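Local atomic coordinates of universal stress protein (PDB entry 3LOQ), a protein that binds AMP and belongs to the universal stress protein A family, its precise cellular role being unknown. Residues A[80-83]-A[84-87]. Sequence-based numbering, arbitrary orientation.
Sequences MSEK and AEEV
Ala84 N donates to Met80 O at 3.1 Å, an almost straight bond with an N-H...O angle of 170°. Three more i to i+4 bonds continue the alpha-helical series, from Glu85 N to Ser81 O, Glu86 N to Glu82 O and Val87 N to Lys83 O, and they bend progressively until the last has an N-H...O angle of 135°. Lys83 O also takes a weak bond from Glu86 N (3.2 Å), an i to i+3 contact that makes this carbonyl a forked acceptor.

Helix 75-97, to which these turns belong, connects the parallel strands 52-60 and 101-104 in a beta-alpha-beta crossover of the universal stress protein fold, which here holds AMP. On the inner side of 80-87, Ala84 lies on Phe57 and Phe108, and Ser81 touches Ile59 and Phe108 while its OG is hydrogen-bonded to Ile77 O. Selenomethionine Met80 rests on Ile59, its side chain about 8 Å from the AMP; Val87 meets Leu31 and Phe36.

Glu82, Glu85, Glu86 and Lys83 are exposed. Extended beyond CG, Glu85 runs alongside Ser81 O, with CG 3.6 Å and CD 3.5 Å from that oxygen; its OE1 has a weak, distant partner in Lys106. In one modelled conformer of Glu82, OE1 stands 4.3 Å from Glu85 OE2. With CG beside its backbone N (chi1 -77°), Glu86 runs its chain past Glu82 O, 3.5 Å from CG. Lys83 NZ stays 5.8 Å from Glu86 OE1, too far for a salt bridge.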
HETATM    1  N   MSE A  80     -13.367   6.646  23.205  1.00 68.19           N
HETATM    2  CA  MSE A  80     -12.913   6.127  21.914  1.00 60.09           C
HETATM    3  C   MSE A  80     -13.685   4.895  21.468  1.00 55.29           C
HETATM    4  O   MSE A  80     -14.064   4.790  20.311  1.00 57.20           O
HETATM    5  CB  MSE A  80     -11.410   5.855  21.920  1.00 55.51           C
HETATM    6  CG  MSE A  80     -10.560   7.112  21.999  1.00 56.69           C
HETATM    7 SE   MSE A  80     -11.310   8.616  20.983  0.85 74.00          SE
HETATM    8  CE  MSE A  80      -9.650   9.572  20.587  1.00 99.00           C
ATOM      9  N   SER A  81     -13.941   3.980  22.395  1.00 54.13           N
ATOM     10  CA  SER A  81     -14.661   2.753  22.072  1.00 50.43           C
ATOM     11  C   SER A  81     -16.072   3.025  21.581  1.00 57.71           C
ATOM     12  O   SER A  81     -16.560   2.344  20.677  1.00 57.94           O
ATOM     13  CB  SER A  81     -14.710   1.841  23.289  1.00 55.97           C
ATOM     14  OG  SER A  81     -13.398   1.542  23.738  1.00 66.12           O
ATOM     15  N   GLU A  82     -16.734   4.015  22.177  0.50 62.27           N
ATOM     16  CA  GLU A  82     -18.095   4.375  21.781  0.50 63.46           C
ATOM     17  C   GLU A  82     -18.128   4.989  20.386  0.50 59.42           C
ATOM     18  O   GLU A  82     -19.032   4.708  19.598  0.50 59.50           O
ATOM     19  CB  GLU A  82     -18.730   5.341  22.791  0.50 68.56           C
ATOM     20  CG  GLU A  82     -19.972   6.083  22.276  0.50 67.37           C
ATOM     21  CD  GLU A  82     -21.238   5.228  22.270  0.50 67.40           C
ATOM     22  OE1 GLU A  82     -21.183   4.055  21.832  0.50 64.40           O
ATOM     23  OE2 GLU A  82     -22.296   5.743  22.700  0.50 66.00           O
ATOM     24  N   LYS A  83     -17.149   5.837  20.088  1.00 51.97           N
ATOM     25  CA  LYS A  83     -17.048   6.424  18.765  1.00 43.13           C
ATOM     26  C   LYS A  83     -16.885   5.338  17.696  1.00 47.72           C
ATOM     27  O   LYS A  83     -17.608   5.327  16.698  1.00 49.63           O
ATOM     28  CB  LYS A  83     -15.900   7.425  18.732  1.00 47.50           C
ATOM     29  CG  LYS A  83     -16.127   8.587  19.678  1.00 55.03           C
ATOM     30  CD  LYS A  83     -15.090   9.686  19.502  1.00 65.58           C
ATOM     31  CE  LYS A  83     -15.490  10.930  20.307  1.00 77.71           C
ATOM     32  NZ  LYS A  83     -16.819  11.509  19.880  1.00 83.76           N
ATOM     33  N   ALA A  84     -15.965   4.401  17.915  1.00 44.79           N
ATOM     34  CA  ALA A  84     -15.766   3.315  16.953  1.00 46.47           C
ATOM     35  C   ALA A  84     -17.047   2.498  16.729  1.00 51.74           C
ATOM     36  O   ALA A  84     -17.383   2.129  15.591  1.00 50.11           O
ATOM     37  CB  ALA A  84     -14.611   2.405  17.389  1.00 42.43           C
ATOM     38  N   GLU A  85     -17.769   2.230  17.814  1.00 50.14           N
ATOM     39  CA  GLU A  85     -18.954   1.381  17.740  1.00 53.08           C
ATOM     40  C   GLU A  85     -20.122   2.039  17.004  1.00 50.42           C
ATOM     41  O   GLU A  85     -20.992   1.357  16.467  1.00 56.54           O
ATOM     42  CB  GLU A  85     -19.357   0.894  19.133  1.00 59.91           C
ATOM     43  CG  GLU A  85     -18.616  -0.370  19.546  1.00 72.36           C
ATOM     44  CD  GLU A  85     -18.539  -0.547  21.048  1.00 86.62           C
ATOM     45  OE1 GLU A  85     -17.982  -1.577  21.498  1.00 93.97           O
ATOM     46  OE2 GLU A  85     -19.026   0.346  21.775  1.00 88.42           O
ATOM     47  N   GLU A  86     -20.121   3.364  16.965  1.00 45.28           N
ATOM     48  CA  GLU A  86     -21.075   4.103  16.156  1.00 54.01           C
ATOM     49  C   GLU A  86     -20.728   4.048  14.668  1.00 57.63           C
ATOM     50  O   GLU A  86     -21.618   4.036  13.817  1.00 59.23           O
ATOM     51  CB  GLU A  86     -21.134   5.561  16.611  1.00 53.82           C
ATOM     52  CG  GLU A  86     -21.923   5.746  17.888  1.00 70.31           C
ATOM     53  CD  GLU A  86     -22.105   7.200  18.266  1.00 81.47           C
ATOM     54  OE1 GLU A  86     -21.109   7.965  18.235  1.00 84.02           O
ATOM     55  OE2 GLU A  86     -23.253   7.567  18.600  1.00 82.43           O
ATOM     56  N   VAL A  87     -19.433   4.026  14.359  1.00 51.11           N
ATOM     57  CA  VAL A  87     -18.986   4.198  12.982  1.00 45.40           C
ATOM     58  C   VAL A  87     -18.650   2.885  12.280  1.00 45.86           C
ATOM     59  O   VAL A  87     -19.124   2.635  11.170  1.00 49.42           O
ATOM     60  CB  VAL A  87     -17.806   5.181  12.909  1.00 47.70           C
ATOM     61  CG1 VAL A  87     -17.157   5.161  11.525  1.00 44.61           C
ATOM     62  CG2 VAL A  87     -18.287   6.585  13.277  1.00 39.12           C
TER